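Local coordinates for HD domain-containing protein (Aquifex aeolicus, PDB 2HEK) that is of uncharacterised function but, as a zinc-binding HD-domain protein that also holds GDP at sites far from the metal, may act as a dGTPase, at residues Phe215-Val220 against Lys347-Tyr352; Val225-Ser230 against Asp314-Glu319. All blocks are in the same frame, centred on the assembly; numbering follows the deposited sequence.

Interaction 1. Residues Phe215-Val220 against Lys347-Tyr352; sequences FMYVQV and KPIKLY
V218, on the last full turns of helix 203-221, and I349, at the start of strand 349-356, bring their CA atoms to 7.9 Å, the nearest CA pair between 215-220 and 347-352, and no hydrogen bond crosses between these two segments. What joins them is the end of one isoleucine. I349 points its CB at the helix, and with CG1 anti to the carbonyl carbon (chi1 -64°) and the chain extended beyond it (chi2 156°), the methyl CD1 is carried out to the helix surface. There it lies 3.6 Å from CB of Y217 and 3.9 Å from CG1 of V218, so one methyl touches two consecutive helix residues. V218 is crossed at a slant, its CG1 also standing 4.1 Å from CG1 of I349. Y217 gives only the root of its side chain to this contact: its CB faces the strand while the ring leads away, and CD1 of I349 stands oblique to that ring. The contact is small and purely apolar, a helix packed on one face of an antiparallel sheet. Around it, the ring of Y217 packs edge-to-face with Y221 and F222, and I349 also touches Y214 and F222. M216 packs on helix 160-173, which carries the zinc ligand D161, V218 meets R204 of the second subunit, and strand 349-356 is the central one of three, between 284-289 and 311-318.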
ATOM      1  N   PHE A 215      10.012 -13.456   9.805  1.00 26.68           N
ATOM      2  CA  PHE A 215      10.614 -12.926   8.567  1.00 24.76           C
ATOM      3  C   PHE A 215      11.733 -11.918   8.801  1.00 25.54           C
ATOM      4  O   PHE A 215      12.768 -11.969   8.133  1.00 26.40           O
ATOM      5  CB  PHE A 215       9.556 -12.338   7.652  1.00 26.19           C
ATOM      6  CG  PHE A 215       8.791 -13.385   6.885  1.00 27.25           C
ATOM      7  CD1 PHE A 215       7.409 -13.494   7.010  1.00 28.15           C
ATOM      8  CD2 PHE A 215       9.464 -14.242   6.007  1.00 30.35           C
ATOM      9  CE1 PHE A 215       6.681 -14.465   6.243  1.00 28.83           C
ATOM     10  CE2 PHE A 215       8.771 -15.214   5.264  1.00 28.83           C
ATOM     11  CZ  PHE A 215       7.356 -15.320   5.403  1.00 25.82           C
ATOM     12  N   MET A 216      11.547 -10.993   9.738  1.00 22.64           N
ATOM     13  CA  MET A 216      12.614 -10.026  10.001  1.00 24.21           C
ATOM     14  C   MET A 216      13.897 -10.715  10.465  1.00 24.76           C
ATOM     15  O   MET A 216      14.990 -10.305  10.069  1.00 26.37           O
ATOM     16  CB  MET A 216      12.177  -8.953  10.996  1.00 22.03           C
ATOM     17  CG  MET A 216      11.086  -8.016  10.428  1.00 24.84           C
ATOM     18  SD  MET A 216      11.597  -7.236   8.831  1.00 30.52           S
ATOM     19  CE  MET A 216      13.053  -6.340   9.306  1.00 23.57           C
ATOM     20  N   TYR A 217      13.772 -11.743  11.305  1.00 25.12           N
ATOM     21  CA  TYR A 217      14.955 -12.503  11.757  1.00 27.94           C
ATOM     22  C   TYR A 217      15.659 -13.237  10.640  1.00 29.64           C
ATOM     23  O   TYR A 217      16.883 -13.113  10.487  1.00 29.40           O
ATOM     24  CB  TYR A 217      14.621 -13.463  12.929  1.00 31.96           C
ATOM     25  CG  TYR A 217      14.704 -12.711  14.208  1.00 35.89           C
ATOM     26  CD1 TYR A 217      13.601 -12.007  14.687  1.00 36.31           C
ATOM     27  CD2 TYR A 217      15.918 -12.584  14.875  1.00 38.42           C
ATOM     28  CE1 TYR A 217      13.695 -11.223  15.823  1.00 36.64           C
ATOM     29  CE2 TYR A 217      16.029 -11.812  16.027  1.00 38.66           C
ATOM     30  CZ  TYR A 217      14.907 -11.140  16.494  1.00 38.02           C
ATOM     31  OH  TYR A 217      14.983 -10.373  17.642  1.00 40.49           O
ATOM     32  N   VAL A 218      14.901 -13.984   9.833  1.00 29.46           N
ATOM     33  CA  VAL A 218      15.559 -14.764   8.783  1.00 32.39           C
ATOM     34  C   VAL A 218      16.100 -13.884   7.658  1.00 33.11           C
ATOM     35  O   VAL A 218      17.183 -14.158   7.112  1.00 32.78           O
ATOM     36  CB  VAL A 218      14.707 -15.938   8.234  1.00 30.43           C
ATOM     37  CG1 VAL A 218      14.478 -16.942   9.351  1.00 31.59           C
ATOM     38  CG2 VAL A 218      13.390 -15.468   7.600  1.00 30.13           C
ATOM     39  N   GLN A 219      15.375 -12.820   7.332  1.00 28.88           N
ATOM     40  CA  GLN A 219      15.767 -12.016   6.166  1.00 31.28           C
ATOM     41  C   GLN A 219      16.853 -10.994   6.531  1.00 27.75           C
ATOM     42  O   GLN A 219      17.785 -10.757   5.738  1.00 25.86           O
ATOM     43  CB  GLN A 219      14.528 -11.367   5.502  1.00 30.57           C
ATOM     44  CG  GLN A 219      14.789 -10.399   4.323  1.00 37.68           C
ATOM     45  CD  GLN A 219      14.967 -11.123   2.968  1.00 46.77           C
ATOM     46  OE1 GLN A 219      15.152 -12.344   2.923  1.00 49.72           O
ATOM     47  NE2 GLN A 219      14.911 -10.358   1.864  1.00 51.08           N
ATOM     48  N   VAL A 220      16.733 -10.377   7.712  1.00 26.80           N
ATOM     49  CA  VAL A 220      17.601  -9.228   8.053  1.00 23.83           C
ATOM     50  C   VAL A 220      18.546  -9.476   9.249  1.00 26.03           C
ATOM     51  O   VAL A 220      19.777  -9.438   9.087  1.00 29.02           O
ATOM     52  CB  VAL A 220      16.781  -7.909   8.315  1.00 24.83           C
ATOM     53  CG1 VAL A 220      17.736  -6.780   8.695  1.00 26.04           C
ATOM     54  CG2 VAL A 220      15.922  -7.514   7.086  1.00 23.01           C
ATOM     55  N   LYS A 347       8.542 -23.492  14.923  1.00 47.24           N
ATOM     56  CA  LYS A 347       9.832 -23.995  15.369  1.00 60.56           C
ATOM     57  C   LYS A 347      10.848 -22.841  15.536  1.00 49.75           C
ATOM     58  O   LYS A 347      10.731 -21.811  14.871  1.00 47.25           O
ATOM     59  CB  LYS A 347      10.333 -25.060  14.384  1.00 49.41           C
ATOM     60  CG  LYS A 347       9.486 -26.355  14.356  1.00 69.69           C
ATOM     61  CD  LYS A 347       9.895 -27.298  13.195  1.00 52.44           C
ATOM     62  CE  LYS A 347       9.406 -28.745  13.436  1.00 70.88           C
ATOM     63  NZ  LYS A 347       9.791 -29.691  12.333  1.00 57.26           N
ATOM     64  N   PRO A 348      11.834 -23.006  16.435  1.00 51.25           N
ATOM     65  CA  PRO A 348      12.876 -21.989  16.569  1.00 49.54           C
ATOM     66  C   PRO A 348      13.782 -21.892  15.341  1.00 43.52           C
ATOM     67  O   PRO A 348      13.896 -22.829  14.550  1.00 40.87           O
ATOM     68  CB  PRO A 348      13.687 -22.460  17.775  1.00 51.88           C
ATOM     69  CG  PRO A 348      13.463 -23.964  17.808  1.00 53.85           C
ATOM     70  CD  PRO A 348      12.031 -24.128  17.374  1.00 52.64           C
ATOM     71  N   ILE A 349      14.382 -20.729  15.161  1.00 39.19           N
ATOM     72  CA  ILE A 349      15.359 -20.555  14.100  1.00 36.89           C
ATOM     73  C   ILE A 349      16.697 -21.061  14.641  1.00 36.34           C
ATOM     74  O   ILE A 349      17.129 -20.639  15.709  1.00 40.19           O
ATOM     75  CB  ILE A 349      15.452 -19.047  13.686  1.00 36.21           C
ATOM     76  CG1 ILE A 349      14.113 -18.576  13.092  1.00 35.65           C
ATOM     77  CG2 ILE A 349      16.676 -18.778  12.747  1.00 32.38           C
ATOM     78  CD1 ILE A 349      13.889 -17.009  13.194  1.00 36.67           C
ATOM     79  N   LYS A 350      17.361 -21.933  13.898  1.00 39.32           N
ATOM     80  CA  LYS A 350      18.695 -22.442  14.299  1.00 42.75           C
ATOM     81  C   LYS A 350      19.607 -22.342  13.112  1.00 38.17           C
ATOM     82  O   LYS A 350      19.379 -23.015  12.115  1.00 38.74           O
ATOM     83  CB  LYS A 350      18.596 -23.914  14.724  1.00 46.14           C
ATOM     84  CG  LYS A 350      17.953 -24.139  16.088  1.00 50.89           C
ATOM     85  CD  LYS A 350      17.530 -25.608  16.276  1.00 53.82           C
ATOM     86  CE  LYS A 350      18.683 -26.501  16.718  1.00 58.94           C
ATOM     87  NZ  LYS A 350      19.034 -26.259  18.162  1.00 63.66           N
ATOM     88  N   LEU A 351      20.646 -21.511  13.193  1.00 36.34           N
ATOM     89  CA  LEU A 351      21.545 -21.350  12.067  1.00 35.36           C
ATOM     90  C   LEU A 351      22.966 -21.365  12.565  1.00 36.02           C
ATOM     91  O   LEU A 351      23.282 -20.722  13.585  1.00 34.40           O
ATOM     92  CB  LEU A 351      21.268 -20.023  11.316  1.00 38.71           C
ATOM     93  CG  LEU A 351      19.956 -19.882  10.514  1.00 41.65           C
ATOM     94  CD1 LEU A 351      19.590 -18.393  10.352  1.00 44.80           C
ATOM     95  CD2 LEU A 351      20.060 -20.536   9.146  1.00 44.34           C
ATOM     96  N   TYR A 352      23.834 -22.065  11.840  1.00 33.78           N
ATOM     97  CA  TYR A 352      25.248 -22.140  12.235  1.00 36.74           C
ATOM     98  C   TYR A 352      26.053 -21.722  11.051  1.00 34.52           C
ATOM     99  O   TYR A 352      25.845 -22.207   9.959  1.00 37.98           O
ATOM    100  CB  TYR A 352      25.621 -23.579  12.683  1.00 42.32           C
ATOM    101  CG  TYR A 352      24.593 -24.104  13.637  1.00 38.82           C
ATOM    102  CD1 TYR A 352      23.559 -24.910  13.181  1.00 39.75           C
ATOM    103  CD2 TYR A 352      24.605 -23.712  14.967  1.00 38.59           C
ATOM    104  CE1 TYR A 352      22.581 -25.359  14.054  1.00 39.57           C
ATOM    105  CE2 TYR A 352      23.621 -24.118  15.827  1.00 40.95           C
ATOM    106  CZ  TYR A 352      22.630 -24.965  15.358  1.00 38.78           C
ATOM    107  OH  TYR A 352      21.651 -25.374  16.214  1.00 44.13           O
TER

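Interaction 2. Residues Val225-Ser230 against Asp314-Glu319; sequences VVRILS and DEVEKE
Two bends in the chain of R227, at chi2 and chi3, turn its guanidinium along the flank of helix 224-240, toward the S230 side, while D314, its CG anti to the backbone N (chi1 -167°), holds its carboxylate out from strand 311-318 to meet it. The result is a bidentate, side-on salt bridge: NE and NH2 each take a different carboxylate oxygen. NE donates to OD2 of D314 at 3.0 Å, arriving on the syn side of that oxygen but along a noticeably bent N-H...O path. The bond from NH2 to OD1 of D314, 3.1 Å long, is straighter at 162°; here OD1 lies in the guanidinium plane, yet the nitrogen approaches from above the carboxylate plane. With the two flat groups turned 52° against each other, the fork is twisted rather than coplanar. OD2 also rests against the aliphatic root of the arginine, 3.5 Å from its CB. This is a helix packed on an antiparallel sheet, in the region associated with the HD domain, and the ion pair ties the helix to an outer strand of that sheet. D314 is buried, so the guanidinium probably stabilises its negative charge. Next along the same face of the strand, V316 sets its CG2 4.3 Å from NE of R227, a loose apolar neighbour that stands oblique to the guanidinium. Y355 of the adjoining strand 349-356 packs against both R227 and D314, and V225, two residues before the arginine, touches a bound GDP.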
ATOM      1  N   VAL A 225      25.745 -12.046   6.008  1.00 29.41           N
ATOM      2  CA  VAL A 225      26.684 -10.920   5.860  1.00 31.16           C
ATOM      3  C   VAL A 225      26.483  -9.883   6.952  1.00 30.11           C
ATOM      4  O   VAL A 225      27.463  -9.381   7.475  1.00 30.64           O
ATOM      5  CB  VAL A 225      26.636 -10.272   4.442  1.00 31.98           C
ATOM      6  CG1 VAL A 225      27.670  -9.151   4.292  1.00 29.31           C
ATOM      7  CG2 VAL A 225      26.816 -11.338   3.387  1.00 33.49           C
ATOM      8  N   VAL A 226      25.223  -9.573   7.307  1.00 30.76           N
ATOM      9  CA  VAL A 226      24.950  -8.705   8.448  1.00 31.13           C
ATOM     10  C   VAL A 226      25.690  -9.237   9.707  1.00 32.51           C
ATOM     11  O   VAL A 226      26.326  -8.469  10.432  1.00 31.45           O
ATOM     12  CB  VAL A 226      23.424  -8.564   8.722  1.00 30.25           C
ATOM     13  CG1 VAL A 226      23.183  -7.876  10.069  1.00 32.69           C
ATOM     14  CG2 VAL A 226      22.748  -7.764   7.562  1.00 23.64           C
ATOM     15  N   ARG A 227      25.630 -10.556   9.927  1.00 32.35           N
ATOM     16  CA  ARG A 227      26.252 -11.150  11.114  1.00 31.05           C
ATOM     17  C   ARG A 227      27.792 -11.038  11.090  1.00 30.86           C
ATOM     18  O   ARG A 227      28.386 -10.622  12.098  1.00 31.85           O
ATOM     19  CB  ARG A 227      25.792 -12.593  11.326  1.00 30.18           C
ATOM     20  CG  ARG A 227      24.281 -12.744  11.780  1.00 31.66           C
ATOM     21  CD  ARG A 227      23.987 -12.198  13.197  1.00 34.14           C
ATOM     22  NE  ARG A 227      24.938 -12.706  14.182  1.00 38.58           N
ATOM     23  CZ  ARG A 227      25.716 -11.951  14.972  1.00 44.29           C
ATOM     24  NH1 ARG A 227      25.642 -10.619  14.958  1.00 44.41           N
ATOM     25  NH2 ARG A 227      26.574 -12.535  15.812  1.00 46.23           N
ATOM     26  N   ILE A 228      28.422 -11.328   9.957  1.00 28.37           N
ATOM     27  CA  ILE A 228      29.924 -11.236   9.886  1.00 32.21           C
ATOM     28  C   ILE A 228      30.445  -9.790  10.022  1.00 34.32           C
ATOM     29  O   ILE A 228      31.465  -9.527  10.693  1.00 35.15           O
ATOM     30  CB  ILE A 228      30.556 -12.011   8.658  1.00 32.76           C
ATOM     31  CG1 ILE A 228      32.101 -12.075   8.746  1.00 32.61           C
ATOM     32  CG2 ILE A 228      30.125 -11.440   7.291  1.00 33.81           C
ATOM     33  CD1 ILE A 228      32.621 -12.880   9.977  1.00 32.08           C
ATOM     34  N   LEU A 229      29.736  -8.841   9.416  1.00 31.09           N
ATOM     35  CA  LEU A 229      30.066  -7.438   9.633  1.00 33.15           C
ATOM     36  C   LEU A 229      30.034  -7.055  11.115  1.00 31.06           C
ATOM     37  O   LEU A 229      30.916  -6.359  11.602  1.00 35.98           O
ATOM     38  CB  LEU A 229      29.121  -6.529   8.813  1.00 32.81           C
ATOM     39  CG  LEU A 229      29.299  -6.660   7.283  1.00 35.60           C
ATOM     40  CD1 LEU A 229      28.158  -5.938   6.500  1.00 33.07           C
ATOM     41  CD2 LEU A 229      30.677  -6.123   6.854  1.00 33.69           C
ATOM     42  N   SER A 230      29.017  -7.508  11.836  1.00 32.59           N
ATOM     43  CA  SER A 230      28.887  -7.230  13.267  1.00 34.00           C
ATOM     44  C   SER A 230      30.007  -7.905  14.071  1.00 37.18           C
ATOM     45  O   SER A 230      30.530  -7.317  15.021  1.00 35.52           O
ATOM     46  CB  SER A 230      27.518  -7.690  13.775  1.00 38.16           C
ATOM     47  OG  SER A 230      27.379  -7.388  15.156  1.00 41.23           O
ATOM     48  N   ASP A 314      29.640 -18.636  14.056  1.00 38.26           N
ATOM     49  CA  ASP A 314      28.497 -17.917  14.582  1.00 38.36           C
ATOM     50  C   ASP A 314      27.374 -18.910  14.768  1.00 38.87           C
ATOM     51  O   ASP A 314      27.077 -19.672  13.856  1.00 39.06           O
ATOM     52  CB  ASP A 314      28.082 -16.786  13.624  1.00 39.05           C
ATOM     53  CG  ASP A 314      27.101 -15.806  14.266  1.00 42.28           C
ATOM     54  OD1 ASP A 314      27.222 -15.536  15.476  1.00 45.66           O
ATOM     55  OD2 ASP A 314      26.193 -15.307  13.569  1.00 42.83           O
ATOM     56  N   GLU A 315      26.780 -18.915  15.961  1.00 40.19           N
ATOM     57  CA  GLU A 315      25.638 -19.780  16.252  1.00 50.37           C
ATOM     58  C   GLU A 315      24.447 -18.913  16.603  1.00 49.08           C
ATOM     59  O   GLU A 315      24.499 -18.114  17.536  1.00 48.75           O
ATOM     60  CB  GLU A 315      25.952 -20.747  17.406  1.00 50.90           C
ATOM     61  CG  GLU A 315      27.151 -21.680  17.113  1.00 56.20           C
ATOM     62  CD  GLU A 315      27.456 -22.699  18.232  1.00 56.30           C
ATOM     63  OE1 GLU A 315      26.607 -22.924  19.121  1.00 61.73           O
ATOM     64  OE2 GLU A 315      28.552 -23.298  18.206  1.00 62.89           O
ATOM     65  N   VAL A 316      23.385 -19.057  15.821  1.00 50.62           N
ATOM     66  CA  VAL A 316      22.122 -18.347  16.076  1.00 52.41           C
ATOM     67  C   VAL A 316      20.999 -19.342  16.398  1.00 51.89           C
ATOM     68  O   VAL A 316      20.691 -20.226  15.598  1.00 47.70           O
ATOM     69  CB  VAL A 316      21.725 -17.522  14.861  1.00 53.34           C
ATOM     70  CG1 VAL A 316      20.318 -17.080  15.011  1.00 55.02           C
ATOM     71  CG2 VAL A 316      22.653 -16.345  14.701  1.00 53.76           C
ATOM     72  N   GLU A 317      20.411 -19.213  17.581  1.00 56.42           N
ATOM     73  CA  GLU A 317      19.293 -20.070  17.996  1.00 62.03           C
ATOM     74  C   GLU A 317      18.222 -19.219  18.683  1.00 60.16           C
ATOM     75  O   GLU A 317      18.371 -18.872  19.870  1.00 61.08           O
ATOM     76  CB  GLU A 317      19.769 -21.228  18.898  1.00 61.95           C
ATOM     77  CG  GLU A 317      20.548 -22.328  18.139  1.00 65.36           C
ATOM     78  CD  GLU A 317      21.102 -23.452  19.026  1.00 63.51           C
ATOM     79  OE1 GLU A 317      20.977 -23.386  20.271  1.00 68.54           O
ATOM     80  OE2 GLU A 317      21.670 -24.415  18.456  1.00 66.96           O
ATOM     81  N   LYS A 318      17.159 -18.893  17.923  1.00 57.75           N
ATOM     82  CA  LYS A 318      16.130 -17.924  18.316  1.00 52.31           C
ATOM     83  C   LYS A 318      14.686 -18.447  18.285  1.00 50.72           C
ATOM     84  O   LYS A 318      14.208 -18.973  17.268  1.00 45.86           O
ATOM     85  CB  LYS A 318      16.213 -16.707  17.407  1.00 53.68           C
ATOM     86  CG  LYS A 318      15.296 -15.581  17.788  1.00 53.15           C
ATOM     87  CD  LYS A 318      15.875 -14.831  18.980  1.00 56.96           C
ATOM     88  CE  LYS A 318      14.944 -13.720  19.465  1.00 59.13           C
ATOM     89  NZ  LYS A 318      15.658 -12.700  20.298  1.00 61.25           N
ATOM     90  N   GLU A 319      13.979 -18.243  19.390  1.00 50.05           N
ATOM     91  CA  GLU A 319      12.616 -18.726  19.549  1.00 56.70           C
ATOM     92  C   GLU A 319      11.622 -17.802  18.863  1.00 48.01           C
ATOM     93  O   GLU A 319      11.565 -16.626  19.151  1.00 50.26           O
ATOM     94  CB  GLU A 319      12.249 -18.826  21.039  1.00 54.72           C
ATOM     95  CG  GLU A 319      12.658 -20.135  21.739  1.00 60.93           C
ATOM     96  CD  GLU A 319      11.957 -20.300  23.082  1.00 58.60           C
ATOM     97  OE1 GLU A 319      12.122 -19.415  23.961  1.00 67.32           O
ATOM     98  OE2 GLU A 319      11.227 -21.306  23.252  1.00 68.10           O
TER

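Interactions 1 and 2 lie with their centres 9 Å apart and use one three-stranded antiparallel sheet, met by two helices that follow each other in the chain. Helix 203-221 reaches the central strand 349-356, and helix 224-240 reaches the outer strand 311-318. The order along the chain is 215-220, 225-230, 314-319, 347-352, so both segments of interaction 2 fall between the two of interaction 1 in the sequence. The neighbouring strands connect them directly: N of L351 and O of V316 are 2.7 Å apart, a probable hydrogen bond. The sheet is thus held to consecutive helices, one packing on the helix that carries a zinc ligand and the other lining a GDP pocket.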